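Long-range contacts in putative antidote protein of plasmid maintenance system (Nostoc punctiforme, PDB 3CEC), which probably acts as the antidote of a plasmid maintenance (toxin-antitoxin) system, and has a helix-turn-helix fold consistent with DNA binding: residues P16-E21 against Q82-W87; R56-D61 against L76-Q81. All coordinates share one frame; numbering follows the deposited sequence. Where two conformers were deposited one is given.

Contact 1 of 2, residues P16-E21 against Q82-W87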
loop_
_atom_site.group_PDB
_atom_site.type_symbol
_atom_site.label_atom_id
_atom_site.label_comp_id
_atom_site.label_asym_id
_atom_site.label_seq_id
_atom_site.Cartn_x
_atom_site.Cartn_y
_atom_site.Cartn_z
ATOM N N PRO A 16 3.917 1.573 -10.030
ATOM C CA PRO A 16 2.691 0.979 -9.535
ATOM C C PRO A 16 1.947 1.935 -8.630
ATOM O O PRO A 16 2.541 2.848 -8.023
ATOM C CB PRO A 16 3.190 -0.245 -8.760
ATOM C CG PRO A 16 4.571 0.156 -8.277
ATOM C CD PRO A 16 5.117 0.927 -9.458
ATOM N N ILE A 17 0.631 1.734 -8.571
ATOM C CA ILE A 17 -0.217 2.477 -7.615
ATOM C C ILE A 17 -0.117 1.784 -6.264
ATOM O O ILE A 17 -0.433 0.590 -6.159
ATOM C CB ILE A 17 -1.665 2.528 -8.072
ATOM C CG1 ILE A 17 -1.786 3.006 -9.535
ATOM C CG2 ILE A 17 -2.433 3.480 -7.110
ATOM C CD1 ILE A 17 -3.216 3.126 -10.077
ATOM N N HIS A 18 0.425 2.494 -5.247
ATOM C CA HIS A 18 0.561 1.962 -3.843
ATOM C C HIS A 18 -0.849 1.894 -3.309
ATOM O O HIS A 18 -1.692 2.746 -3.635
ATOM C CB HIS A 18 1.432 2.832 -2.854
ATOM C CG HIS A 18 1.807 2.149 -1.533
ATOM N ND1 HIS A 18 3.012 1.488 -1.366
ATOM C CD2 HIS A 18 1.177 2.070 -0.318
ATOM C CE1 HIS A 18 3.086 1.008 -0.137
ATOM N NE2 HIS A 18 1.992 1.360 0.520
ATOM N N PRO A 19 -1.103 0.879 -2.493
ATOM C CA PRO A 19 -2.385 0.798 -1.762
ATOM C C PRO A 19 -2.696 2.068 -1.003
ATOM O O PRO A 19 -3.846 2.503 -0.907
ATOM C CB PRO A 19 -2.161 -0.358 -0.786
ATOM C CG PRO A 19 -1.078 -1.171 -1.411
ATOM C CD PRO A 19 -0.277 -0.321 -2.290
ATOM N N GLY A 20 -1.666 2.671 -0.459
ATOM C CA GLY A 20 -1.805 3.871 0.334
ATOM C C GLY A 20 -2.363 5.038 -0.451
ATOM O O GLY A 20 -3.077 5.875 0.075
ATOM N N GLU A 21 -1.995 5.076 -1.727
ATOM C CA GLU A 21 -2.459 6.144 -2.600
ATOM C C GLU A 21 -3.948 5.983 -2.870
ATOM O O GLU A 21 -4.715 6.992 -2.922
ATOM C CB GLU A 21 -1.682 6.177 -3.918
ATOM C CG GLU A 21 -0.218 6.531 -3.709
ATOM C CD GLU A 21 0.614 6.467 -4.998
ATOM O OE1 GLU A 21 0.782 5.377 -5.598
ATOM O OE2 GLU A 21 1.113 7.535 -5.388
ATOM N N GLN A 82 1.074 -6.664 -3.858
ATOM C CA GLN A 82 1.975 -7.594 -4.541
ATOM C C GLN A 82 2.617 -6.917 -5.722
ATOM O O GLN A 82 3.815 -7.091 -5.977
ATOM C CB GLN A 82 1.223 -8.830 -4.991
ATOM C CG GLN A 82 2.098 -9.899 -5.669
ATOM N N LYS A 83 1.839 -6.112 -6.421
ATOM C CA LYS A 83 2.366 -5.407 -7.636
ATOM C C LYS A 83 3.444 -4.428 -7.270
ATOM O O LYS A 83 4.473 -4.301 -7.965
ATOM C CB LYS A 83 1.251 -4.702 -8.411
ATOM C CG LYS A 83 0.489 -5.681 -9.234
ATOM C CD LYS A 83 -0.676 -5.026 -9.914
ATOM C CE LYS A 83 -1.269 -5.924 -10.964
ATOM N NZ LYS A 83 -0.208 -6.355 -11.918
ATOM N N VAL A 84 3.240 -3.740 -6.167
ATOM C CA VAL A 84 4.254 -2.847 -5.608
ATOM C C VAL A 84 5.525 -3.599 -5.224
ATOM O O VAL A 84 6.658 -3.165 -5.533
ATOM C CB VAL A 84 3.732 -2.067 -4.363
ATOM C CG1 VAL A 84 4.885 -1.319 -3.651
ATOM C CG2 VAL A 84 2.678 -1.096 -4.828
ATOM N N ASP A 85 5.337 -4.701 -4.534
ATOM C CA ASP A 85 6.456 -5.503 -4.012
ATOM C C ASP A 85 7.311 -5.955 -5.180
ATOM O O ASP A 85 8.559 -5.900 -5.117
ATOM C CB ASP A 85 5.989 -6.702 -3.194
ATOM C CG ASP A 85 5.289 -6.305 -1.929
ATOM O OD1 ASP A 85 5.446 -5.146 -1.539
ATOM O OD2 ASP A 85 4.642 -7.182 -1.347
ATOM N N LEU A 86 6.634 -6.424 -6.221
ATOM C CA LEU A 86 7.364 -6.941 -7.381
ATOM C C LEU A 86 8.104 -5.810 -8.076
ATOM O O LEU A 86 9.274 -5.965 -8.482
ATOM C CB LEU A 86 6.432 -7.663 -8.336
ATOM C CG LEU A 86 7.057 -8.225 -9.612
ATOM C CD1 LEU A 86 8.143 -9.237 -9.277
ATOM C CD2 LEU A 86 5.949 -8.844 -10.446
ATOM N N TRP A 87 7.470 -4.662 -8.185
ATOM C CA TRP A 87 8.084 -3.534 -8.897
ATOM C C TRP A 87 9.375 -3.130 -8.211
ATOM O O TRP A 87 10.421 -2.916 -8.850
ATOM C CB TRP A 87 7.148 -2.335 -8.977
ATOM C CG TRP A 87 7.669 -1.207 -9.853
ATOM C CD1 TRP A 87 7.554 -1.107 -11.209
ATOM C CD2 TRP A 87 8.316 -0.013 -9.421
ATOM N NE1 TRP A 87 8.099 0.069 -11.646
ATOM C CE2 TRP A 87 8.582 0.755 -10.568
ATOM C CE3 TRP A 87 8.696 0.481 -8.180
ATOM C CZ2 TRP A 87 9.203 1.987 -10.514
ATOM C CZ3 TRP A 87 9.333 1.702 -8.125
ATOM C CH2 TRP A 87 9.572 2.447 -9.285
#
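P16 sets its CD over one face of the W87 indole, where the turn leading into the first helix of this all-helical helix-turn-helix protein meets the long closing helix 74-101. The touch is a CH-pi contact: P16 CD stands 3.4 Å from the centroid of the five-membered ring of W87, 13° off the ring normal, so the methylene comes down over the face and not at the edge. The pyrrolidine and the indole cross at about a right angle. P16 CG extends the overlap back along the tryptophan, reaching W87 CB at 3.7 Å. With CG anti to the backbone N (chi1 -173°), the indole is carried to where its face meets the proline. Were W87 replaced by an alanine, P16 CD and CG would probably lose the ring they rest on, opening a gap beside the helix.

One turn earlier, V84 packs its CG2 against the loop and the first residue of helix 19-30. This methyl lies 3.8 Å from I17 O and equally near H18 CA, while P19 CD and P16 CB sit slightly farther off. One methyl therefore touches four consecutive residues, and no hydrogen bond joins the two segments: the interface is held by van der Waals contact. K83 adds little, since its aliphatic stem starts toward the loop but its ammonium end leads away.

Farther out, P19 also packs on L80 of helix 74-101, and W87 touches R15. The loop runs directly into helix 19-30, with H18 as its N-cap. E21, on the first helical turn, folds its side chain back to the capping residue, as in the carboxylate half of a capping box. E21 OE1 accepts from H18 N through its anti lone pair, at 2.9 Å and with an N-H...O angle of 160°.

Contact 2 of 2, residues R56-D61 against L76-Q81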
loop_
_atom_site.group_PDB
_atom_site.type_symbol
_atom_site.label_atom_id
_atom_site.label_comp_id
_atom_site.label_asym_id
_atom_site.label_seq_id
_atom_site.Cartn_x
_atom_site.Cartn_y
_atom_site.Cartn_z
ATOM N N ARG A 56 4.608 1.374 5.128
ATOM C CA ARG A 56 4.169 0.122 5.663
ATOM C C ARG A 56 3.376 -0.599 4.579
ATOM O O ARG A 56 2.552 -0.006 3.890
ATOM C CB ARG A 56 3.272 0.378 6.897
ATOM C CG ARG A 56 2.625 -0.817 7.494
ATOM C CD ARG A 56 1.819 -0.454 8.732
ATOM N NE ARG A 56 2.677 0.054 9.799
ATOM C CZ ARG A 56 3.489 -0.711 10.536
ATOM N NH1 ARG A 56 3.551 -2.025 10.335
ATOM N NH2 ARG A 56 4.248 -0.164 11.483
ATOM N N SER A 57 3.637 -1.883 4.456
ATOM C CA SER A 57 2.887 -2.714 3.516
ATOM C C SER A 57 1.549 -3.131 4.083
ATOM O O SER A 57 1.396 -3.329 5.308
ATOM C CB SER A 57 3.654 -3.997 3.184
ATOM O OG SER A 57 4.845 -3.641 2.541
ATOM N N ILE A 58 0.631 -3.387 3.163
ATOM C CA ILE A 58 -0.644 -4.056 3.516
ATOM C C ILE A 58 -0.350 -5.483 3.974
ATOM O O ILE A 58 0.225 -6.279 3.224
ATOM C CB ILE A 58 -1.576 -4.190 2.239
ATOM C CG1 ILE A 58 -1.972 -2.819 1.659
ATOM C CG2 ILE A 58 -2.805 -5.054 2.533
ATOM C CD1 ILE A 58 -2.753 -2.031 2.534
ATOM N N THR A 59 -0.771 -5.811 5.185
ATOM C CA THR A 59 -0.740 -7.174 5.634
ATOM C C THR A 59 -2.080 -7.880 5.292
ATOM O O THR A 59 -3.062 -7.246 4.918
ATOM C CB THR A 59 -0.611 -7.210 7.168
ATOM O OG1 THR A 59 -1.709 -6.491 7.717
ATOM C CG2 THR A 59 0.751 -6.624 7.642
ATOM N N VAL A 60 -2.140 -9.212 5.441
ATOM C CA VAL A 60 -3.399 -9.901 5.212
ATOM C C VAL A 60 -4.453 -9.349 6.144
ATOM O O VAL A 60 -5.579 -9.048 5.759
ATOM C CB VAL A 60 -3.301 -11.428 5.357
ATOM C CG1 VAL A 60 -4.664 -12.111 5.187
ATOM C CG2 VAL A 60 -2.199 -11.942 4.348
ATOM N N ASP A 61 -4.070 -9.145 7.406
ATOM C CA ASP A 61 -5.002 -8.551 8.400
ATOM C C ASP A 61 -5.586 -7.190 7.918
ATOM O O ASP A 61 -6.805 -6.930 7.967
ATOM C CB ASP A 61 -4.309 -8.409 9.798
ATOM C CG ASP A 61 -5.139 -7.584 10.770
ATOM O OD1 ASP A 61 -4.989 -6.361 10.771
ATOM O OD2 ASP A 61 -5.908 -8.229 11.543
ATOM N N LEU A 76 -8.247 -7.468 -3.714
ATOM C CA LEU A 76 -7.965 -6.189 -4.434
ATOM C C LEU A 76 -6.723 -5.512 -3.810
ATOM O O LEU A 76 -5.728 -5.142 -4.444
ATOM C CB LEU A 76 -9.157 -5.256 -4.366
ATOM C CG LEU A 76 -9.016 -3.939 -5.094
ATOM C CD1 LEU A 76 -10.465 -3.479 -5.499
ATOM C CD2 LEU A 76 -8.302 -2.876 -4.227
ATOM N N TRP A 77 -6.736 -5.522 -2.498
ATOM C CA TRP A 77 -5.722 -4.834 -1.681
ATOM C C TRP A 77 -4.363 -5.578 -1.702
ATOM O O TRP A 77 -3.303 -4.946 -1.756
ATOM C CB TRP A 77 -6.239 -4.632 -0.237
ATOM C CG TRP A 77 -7.390 -3.729 -0.274
ATOM C CD1 TRP A 77 -8.737 -4.056 -0.202
ATOM C CD2 TRP A 77 -7.354 -2.312 -0.550
ATOM N NE1 TRP A 77 -9.513 -2.941 -0.361
ATOM C CE2 TRP A 77 -8.706 -1.856 -0.579
ATOM C CE3 TRP A 77 -6.325 -1.402 -0.775
ATOM C CZ2 TRP A 77 -9.016 -0.541 -0.832
ATOM C CZ3 TRP A 77 -6.636 -0.107 -0.982
ATOM C CH2 TRP A 77 -7.967 0.312 -1.024
ATOM N N LEU A 78 -4.447 -6.910 -1.543
ATOM C CA LEU A 78 -3.261 -7.757 -1.607
ATOM C C LEU A 78 -2.644 -7.684 -2.998
ATOM O O LEU A 78 -1.428 -7.665 -3.120
ATOM C CB LEU A 78 -3.599 -9.165 -1.181
ATOM C CG LEU A 78 -3.980 -9.297 0.310
ATOM C CD1 LEU A 78 -4.580 -10.715 0.526
ATOM C CD2 LEU A 78 -2.775 -9.067 1.233
ATOM N N ASN A 79 -3.497 -7.613 -4.013
ATOM C CA ASN A 79 -2.999 -7.537 -5.422
ATOM C C ASN A 79 -2.250 -6.239 -5.608
ATOM O O ASN A 79 -1.168 -6.205 -6.201
ATOM C CB ASN A 79 -4.118 -7.710 -6.419
ATOM C CG ASN A 79 -4.622 -9.169 -6.512
ATOM O OD1 ASN A 79 -3.948 -10.099 -6.059
ATOM N ND2 ASN A 79 -5.817 -9.371 -7.121
ATOM N N LEU A 80 -2.817 -5.152 -5.114
ATOM C CA LEU A 80 -2.139 -3.832 -5.128
ATOM C C LEU A 80 -0.745 -3.919 -4.495
ATOM O O LEU A 80 0.248 -3.525 -5.082
ATOM C CB LEU A 80 -2.953 -2.694 -4.500
ATOM C CG LEU A 80 -4.147 -2.253 -5.268
ATOM C CD1 LEU A 80 -4.946 -1.296 -4.394
ATOM C CD2 LEU A 80 -3.739 -1.575 -6.619
ATOM N N GLN A 81 -0.678 -4.522 -3.335
ATOM C CA GLN A 81 0.549 -4.602 -2.590
ATOM C C GLN A 81 1.535 -5.525 -3.335
ATOM O O GLN A 81 2.710 -5.214 -3.383
ATOM C CB GLN A 81 0.319 -5.128 -1.163
ATOM C CG GLN A 81 1.594 -5.113 -0.362
ATOM C CD GLN A 81 2.070 -3.711 -0.100
ATOM O OE1 GLN A 81 1.352 -2.878 0.468
ATOM N NE2 GLN A 81 3.298 -3.412 -0.535
#
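The carboxamide of Q81 turns one face to the S57-I58 backbone, with S57 CB packed 3.7 Å from Q81 CD. On this same face I58 N delivers its hydrogen bond to Q81 OE1, at 2.8 Å and with a nearly straight N-H...O angle of 169°. The donor stands well above the amide plane, 53° out of it, so neither lone pair is addressed directly. P19 approaches from the other side of the plane. At the nitrogen end, Q81 NE2 is bonded to D85 OD1 one turn along its own helix, which fixes which way round the amide sits; S57 OG comes near NE2, but the angle is too poor for a bond. Q81 reaches the loop because its chain leaves the helix extended and then turns about CB-CG (chi2 67°), which brings the amide face up to S57 CB and I58 N.

The second flat group, the W77 indole, carries L76 CD2 over the centre of one face, 3.7 Å above it, and donates from NE1 at its edge to N72 OD1. W77 meets the loop through the base of its side chain: W77 CB lies 4.4 Å from I58 CG2. That methyl also touches L78 CD2 at 4.2 Å, and the leucine tip passes on to V60 CG2 at 4.3 Å. A buried backbone N-H is thus satisfied by a glutamine amide at one end of an otherwise apolar seam.

The loop itself ends at T59, the N-cap of helix 60-70, whose OG1 accepts from I62 N. I58 packs where four helices meet, against P19 of helix 19-30, V51 of helix 45-52 and A63 of helix 60-70 as well as helix 74-101, while the W77 ring runs inward against V22, I23, L66 and L70.

Both contacts fasten connecting segments onto successive turns of helix 74-101: contact 2 uses its earlier turns, contact 1 the following ones. The two lie equally near the chain centre. Contact 2 has three buried residues, I58, W77 and Q81, a polar bond within its apolar seam, and an exposed edge at T59 and V60; contact 1 buries V84 and P19, thins out to partly exposed P16 and W87, and relies on methyl, methylene and indole packing. The segments leading into helices 19-30 and 60-70 thus both pack on helix 74-101 and touch each other through P19 CB and I58 CG1, 3.5 Å apart, while P19 O approaches W77 CZ3.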